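Local coordinates for protein polysaccharide deacetylase (Bacillus anthracis, PDB 2J13) that probably removes acetyl groups from bacterial cell-wall peptidoglycan, as a zinc-binding polysaccharide deacetylase of carbohydrate esterase family 4, at residues D39-N44 with N173-L178; K35-L40 with G156-R161. All coordinates share one frame; numbering follows the deposited sequence.

Contact 1. Residues D39-N44 with N173-L178; sequences DLLQKN and NVFWSL
N173 and N44 meet where strand 172-174 passes the C-terminal end of helix 35-43. The CB of N173 is directed at the helix, and its ND2 lies 2.9 Å from the backbone O of N44; with an N-H...O angle of 126° the bond is bent and weak. The same ND2 gives a hydrogen bond to L163 O in helix 160-168, so one buried amide nitrogen touches two backbone carbonyls and ties the strand to two helices. N44 has its own hold on the rotation of its amide: ND2 donates 2.7 Å to L40 O, nearly straight at 162°, on a lone pair in the carbonyl plane and almost within the amide plane of N44. The end of the segment is thus held by a side-chain bond as well as by the backbone bond from N44 N to L41 O. Strand 172-174 is the middle one of a parallel three-stranded group, between 46-47 and 150-151. Strand 46-47 follows helix 35-43 closely in the chain, and its F47 makes backbone hydrogen bonds with N173 and F175. N173-L178 belongs to the NodB homology region, whose fold in family 4 esterases is a distorted (β/α) barrel. F175, just past the strand, has its CB directed to the helix, with its ring atom CD2 3.9 Å from the CD2 methyl of L41. That methyl reaches the ring obliquely: L41 leaves the helix with CG anti to its carbonyl carbon (chi1 -84°), and although its CB is not aimed at the strand, the branch end comes close to the ring. W20 stacks on F175 and also touches L41, covering the junction. The F175 side chain is about 11 Å from a bound zinc ion.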
loop_
_atom_site.group_PDB
_atom_site.type_symbol
_atom_site.label_atom_id
_atom_site.label_comp_id
_atom_site.label_asym_id
_atom_site.label_seq_id
_atom_site.Cartn_x
_atom_site.Cartn_y
_atom_site.Cartn_z
ATOM N N ASP A 39 -5.548 18.588 0.614
ATOM C CA ASP A 39 -5.084 19.208 1.853
ATOM C C ASP A 39 -5.297 18.306 3.083
ATOM O O ASP A 39 -4.509 18.383 4.018
ATOM C CB ASP A 39 -5.646 20.607 2.094
ATOM C CG ASP A 39 -4.653 21.513 2.851
ATOM O OD1 ASP A 39 -3.489 21.087 3.103
ATOM O OD2 ASP A 39 -5.031 22.654 3.209
ATOM N N LEU A 40 -6.337 17.474 3.096
ATOM C CA LEU A 40 -6.475 16.496 4.210
ATOM C C LEU A 40 -5.228 15.617 4.270
ATOM O O LEU A 40 -4.666 15.387 5.355
ATOM C CB LEU A 40 -7.733 15.627 4.089
ATOM C CG LEU A 40 -9.076 16.157 4.606
ATOM C CD1 LEU A 40 -10.245 15.321 4.144
ATOM C CD2 LEU A 40 -9.077 16.255 6.149
ATOM N N LEU A 41 -4.775 15.129 3.110
ATOM C CA LEU A 41 -3.584 14.268 3.076
ATOM C C LEU A 41 -2.314 15.031 3.428
ATOM O O LEU A 41 -1.491 14.586 4.216
ATOM C CB LEU A 41 -3.431 13.606 1.689
ATOM C CG LEU A 41 -4.201 12.329 1.399
ATOM C CD1 LEU A 41 -5.700 12.491 1.503
ATOM C CD2 LEU A 41 -3.812 11.809 -0.005
ATOM N N GLN A 42 -2.144 16.191 2.812
ATOM C CA GLN A 42 -0.995 17.036 3.062
ATOM C C GLN A 42 -0.746 17.329 4.561
ATOM O O GLN A 42 0.376 17.187 5.045
ATOM C CB GLN A 42 -1.187 18.343 2.276
ATOM C CG GLN A 42 -0.080 19.359 2.414
ATOM C CD GLN A 42 -0.448 20.697 1.764
ATOM O OE1 GLN A 42 -1.437 20.801 1.015
ATOM N NE2 GLN A 42 0.344 21.732 2.057
ATOM N N LYS A 43 -1.792 17.714 5.289
ATOM C CA LYS A 43 -1.653 18.087 6.705
ATOM C C LYS A 43 -1.584 16.882 7.658
ATOM O O LYS A 43 -1.233 17.031 8.836
ATOM C CB LYS A 43 -2.821 18.961 7.169
ATOM C CG LYS A 43 -3.224 20.133 6.264
ATOM C CD LYS A 43 -4.381 20.897 6.932
ATOM C CE LYS A 43 -5.534 21.229 5.991
ATOM N NZ LYS A 43 -6.325 20.051 5.517
ATOM N N ASN A 44 -1.926 15.694 7.160
ATOM C CA ASN A 44 -2.054 14.514 8.021
ATOM C C ASN A 44 -1.273 13.305 7.517
ATOM O O ASN A 44 -1.769 12.190 7.611
ATOM C CB ASN A 44 -3.526 14.156 8.165
ATOM C CG ASN A 44 -4.348 15.273 8.778
ATOM O OD1 ASN A 44 -4.292 15.497 9.989
ATOM N ND2 ASN A 44 -5.149 15.951 7.959
ATOM N N ASN A 173 -0.034 7.596 5.688
ATOM C CA ASN A 173 -1.272 7.157 5.097
ATOM C C ASN A 173 -1.025 7.116 3.572
ATOM O O ASN A 173 -0.904 8.173 2.937
ATOM C CB ASN A 173 -2.339 8.203 5.365
ATOM C CG ASN A 173 -2.774 8.264 6.845
ATOM O OD1 ASN A 173 -3.493 7.378 7.313
ATOM N ND2 ASN A 173 -2.356 9.326 7.567
ATOM N N VAL A 174 -1.021 5.923 3.006
ATOM C CA VAL A 174 -0.609 5.730 1.613
ATOM C C VAL A 174 -1.805 5.310 0.784
ATOM O O VAL A 174 -2.336 4.206 0.946
ATOM C CB VAL A 174 0.497 4.688 1.484
ATOM C CG1 VAL A 174 0.941 4.610 0.023
ATOM C CG2 VAL A 174 1.677 5.006 2.399
ATOM N N PHE A 175 -2.240 6.209 -0.109
ATOM C CA PHE A 175 -3.338 5.927 -1.015
ATOM C C PHE A 175 -2.775 5.524 -2.368
ATOM O O PHE A 175 -1.745 4.883 -2.385
ATOM C CB PHE A 175 -4.293 7.122 -1.032
ATOM C CG PHE A 175 -5.004 7.294 0.270
ATOM C CD1 PHE A 175 -6.131 6.561 0.551
ATOM C CD2 PHE A 175 -4.514 8.136 1.213
ATOM C CE1 PHE A 175 -6.780 6.701 1.773
ATOM C CE2 PHE A 175 -5.172 8.294 2.436
ATOM C CZ PHE A 175 -6.288 7.568 2.692
ATOM N N TRP A 176 -3.397 5.896 -3.476
ATOM C CA TRP A 176 -2.910 5.477 -4.816
ATOM C C TRP A 176 -3.398 6.468 -5.840
ATOM O O TRP A 176 -4.321 7.232 -5.569
ATOM C CB TRP A 176 -3.391 4.070 -5.188
ATOM C CG TRP A 176 -4.855 3.890 -5.231
ATOM C CD1 TRP A 176 -5.684 4.013 -6.298
ATOM C CD2 TRP A 176 -5.698 3.570 -4.111
ATOM N NE1 TRP A 176 -6.986 3.773 -5.932
ATOM C CE2 TRP A 176 -7.023 3.507 -4.587
ATOM C CE3 TRP A 176 -5.458 3.337 -2.755
ATOM C CZ2 TRP A 176 -8.102 3.222 -3.750
ATOM C CZ3 TRP A 176 -6.524 3.057 -1.944
ATOM C CH2 TRP A 176 -7.825 3.004 -2.431
ATOM N N SER A 177 -2.810 6.424 -7.021
ATOM C CA SER A 177 -3.291 7.277 -8.113
ATOM C C SER A 177 -3.908 6.550 -9.292
ATOM O O SER A 177 -4.706 7.155 -10.059
ATOM C CB SER A 177 -2.192 8.231 -8.552
ATOM O OG SER A 177 -1.153 7.546 -9.208
ATOM N N LEU A 178 -3.640 5.257 -9.394
ATOM C CA LEU A 178 -4.166 4.419 -10.428
ATOM C C LEU A 178 -4.407 3.048 -9.857
ATOM O O LEU A 178 -3.492 2.475 -9.290
ATOM C CB LEU A 178 -3.090 4.324 -11.514
ATOM C CG LEU A 178 -3.513 4.356 -12.967
ATOM C CD1 LEU A 178 -4.371 5.607 -13.248
ATOM C CD2 LEU A 178 -2.223 4.311 -13.780
#

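Contact 2. Residues K35-L40 with G156-R161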
loop_
_atom_site.group_PDB
_atom_site.type_symbol
_atom_site.label_atom_id
_atom_site.label_comp_id
_atom_site.label_asym_id
_atom_site.label_seq_id
_atom_site.Cartn_x
_atom_site.Cartn_y
_atom_site.Cartn_z
ATOM N N LYS A 35 -9.302 19.515 -3.902
ATOM C CA LYS A 35 -8.670 20.359 -2.892
ATOM C C LYS A 35 -8.838 19.776 -1.489
ATOM O O LYS A 35 -7.906 19.784 -0.695
ATOM C CB LYS A 35 -9.259 21.774 -2.936
ATOM N N LEU A 36 -10.038 19.282 -1.199
ATOM C CA LEU A 36 -10.358 18.757 0.116
ATOM C C LEU A 36 -9.418 17.606 0.457
ATOM O O LEU A 36 -8.712 17.643 1.472
ATOM C CB LEU A 36 -11.819 18.287 0.167
ATOM C CG LEU A 36 -12.293 17.709 1.510
ATOM C CD1 LEU A 36 -12.089 18.718 2.638
ATOM C CD2 LEU A 36 -13.750 17.232 1.450
ATOM N N TYR A 37 -9.398 16.606 -0.419
ATOM C CA TYR A 37 -8.570 15.417 -0.203
ATOM C C TYR A 37 -7.098 15.784 -0.183
ATOM O O TYR A 37 -6.364 15.411 0.730
ATOM C CB TYR A 37 -8.841 14.375 -1.283
ATOM C CG TYR A 37 -10.139 13.600 -1.162
ATOM C CD1 TYR A 37 -11.173 14.002 -0.307
ATOM C CD2 TYR A 37 -10.338 12.463 -1.935
ATOM C CE1 TYR A 37 -12.371 13.284 -0.232
ATOM C CE2 TYR A 37 -11.514 11.734 -1.859
ATOM C CZ TYR A 37 -12.533 12.147 -1.012
ATOM O OH TYR A 37 -13.697 11.406 -0.970
ATOM N N THR A 38 -6.656 16.521 -1.189
ATOM C CA THR A 38 -5.275 17.002 -1.239
ATOM C C THR A 38 -4.807 17.618 0.075
ATOM O O THR A 38 -3.773 17.209 0.610
ATOM C CB THR A 38 -5.083 18.039 -2.386
ATOM O OG1 THR A 38 -5.555 17.463 -3.608
ATOM C CG2 THR A 38 -3.617 18.432 -2.542
ATOM N N ASP A 39 -5.548 18.588 0.614
ATOM C CA ASP A 39 -5.084 19.208 1.853
ATOM C C ASP A 39 -5.297 18.306 3.083
ATOM O O ASP A 39 -4.509 18.383 4.018
ATOM C CB ASP A 39 -5.646 20.607 2.094
ATOM C CG ASP A 39 -4.653 21.513 2.851
ATOM O OD1 ASP A 39 -3.489 21.087 3.103
ATOM O OD2 ASP A 39 -5.031 22.654 3.209
ATOM N N LEU A 40 -6.337 17.474 3.096
ATOM C CA LEU A 40 -6.475 16.496 4.210
ATOM C C LEU A 40 -5.228 15.617 4.270
ATOM O O LEU A 40 -4.666 15.387 5.355
ATOM C CB LEU A 40 -7.733 15.627 4.089
ATOM C CG LEU A 40 -9.076 16.157 4.606
ATOM C CD1 LEU A 40 -10.245 15.321 4.144
ATOM C CD2 LEU A 40 -9.077 16.255 6.149
ATOM N N GLY A 156 -9.854 2.210 1.267
ATOM C CA GLY A 156 -9.510 3.602 1.066
ATOM C C GLY A 156 -10.433 4.555 1.822
ATOM O O GLY A 156 -10.540 5.735 1.475
ATOM N N VAL A 157 -11.084 4.041 2.869
ATOM C CA VAL A 157 -11.987 4.861 3.676
ATOM C C VAL A 157 -11.206 5.589 4.763
ATOM O O VAL A 157 -10.390 4.987 5.519
ATOM C CB VAL A 157 -13.150 4.050 4.231
ATOM C CG1 VAL A 157 -14.027 4.902 5.185
ATOM C CG2 VAL A 157 -13.991 3.439 3.078
ATOM N N PHE A 158 -11.478 6.880 4.885
ATOM C CA PHE A 158 -10.803 7.729 5.858
ATOM C C PHE A 158 -11.675 8.913 6.293
ATOM O O PHE A 158 -12.646 9.267 5.598
ATOM C CB PHE A 158 -9.485 8.273 5.325
ATOM C CG PHE A 158 -9.646 9.242 4.176
ATOM C CD1 PHE A 158 -9.880 8.763 2.891
ATOM C CD2 PHE A 158 -9.577 10.598 4.395
ATOM C CE1 PHE A 158 -10.053 9.637 1.818
ATOM C CE2 PHE A 158 -9.744 11.482 3.328
ATOM C CZ PHE A 158 -9.980 10.972 2.048
ATOM N N SER A 159 -11.277 9.489 7.416
ATOM C CA SER A 159 -11.716 10.829 7.855
ATOM C C SER A 159 -10.518 11.631 8.280
ATOM O O SER A 159 -9.417 11.131 8.383
ATOM C CB SER A 159 -12.707 10.699 9.009
ATOM O OG SER A 159 -12.066 10.078 10.119
ATOM N N GLU A 160 -10.700 12.917 8.543
ATOM C CA GLU A 160 -9.654 13.687 9.174
ATOM C C GLU A 160 -9.124 13.006 10.438
ATOM O O GLU A 160 -7.908 12.964 10.677
ATOM C CB GLU A 160 -10.157 15.102 9.518
ATOM C CG GLU A 160 -9.014 16.015 9.847
ATOM C CD GLU A 160 -9.433 17.383 10.391
ATOM O OE1 GLU A 160 -10.575 17.541 10.897
ATOM O OE2 GLU A 160 -8.562 18.284 10.314
ATOM N N ARG A 161 -10.035 12.496 11.257
ATOM C CA ARG A 161 -9.644 11.836 12.505
ATOM C C ARG A 161 -8.743 10.627 12.265
ATOM O O ARG A 161 -7.689 10.513 12.889
ATOM C CB ARG A 161 -10.862 11.406 13.298
ATOM C CG ARG A 161 -10.486 10.947 14.707
ATOM C CD ARG A 161 -11.532 10.132 15.331
ATOM N NE ARG A 161 -11.267 10.034 16.760
ATOM C CZ ARG A 161 -11.542 11.008 17.613
ATOM N NH1 ARG A 161 -12.104 12.136 17.178
ATOM N NH2 ARG A 161 -11.241 10.858 18.896
#
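Y37 and F158 form a T-shaped aromatic pair, the edge of the phenylalanine directed at the face of the tyrosine. Their centroids are 5.2 Å apart and the planes meet at 75°. F158 CZ stands over the middle of the tyrosine ring, 4.0 Å from Y37 CD1 and equally from CE1. F158 gets there with chi1 67°, which sets CG between the backbone N and the carbonyl carbon and sends the ring across from its strand to the helix. The tyrosine hydroxyl, at the far end of its ring, bonds to N19 O, which helps to fix the face that F158 meets. H18 meets both rings, adding a third aromatic group from strand 18-19.

Aliphatic packing makes up the rest. The two methyls of L40 divide their work: CD1 lies 4.0 Å from F158 CE2, near the plane of that ring, while CD2 rests 3.7 Å from E160 CG and as close to CB. L40 and E160 cross at about a right angle. Here the glutamate acts through its methylenes; the chain runs extended beyond CG, and OE1 accepts a hydrogen bond from T14 N in the N-terminal segment.

Capping belongs to the second segment. S159 sits at the N-cap of helix 160-168, its OG bonding to a backbone N just beyond R161, and T162 OG1 in turn bonds S159 N, a capping box. G156-R161 belongs to the NodB homology region; its strand, paired antiparallel with 18-19, leads into the capped helix, with helix 35-43 packed across that strand-to-helix turn.

Both contacts start from helix 35-43, which presents overlapping parts of its length, sharing D39 and L40: 35-40 meets strand 157-158 and the start of helix 160-168, while 39-44 meets the end of strand 172-174, the next strand after that helix. Contact 1 is wholly buried and its centre lies about 12 Å from the centre of the chain; that of contact 2, only partly buried, lies about 16 Å away. Their chemistry differs accordingly. The inner one combines a weak amide-to-carbonyl bond with a leucine-phenylalanine touch, whereas the outer one is aromatic and aliphatic throughout. They join through packing of F175 CZ on F158 CD1, 3.8 Å apart, their ring planes inclined at about 60°.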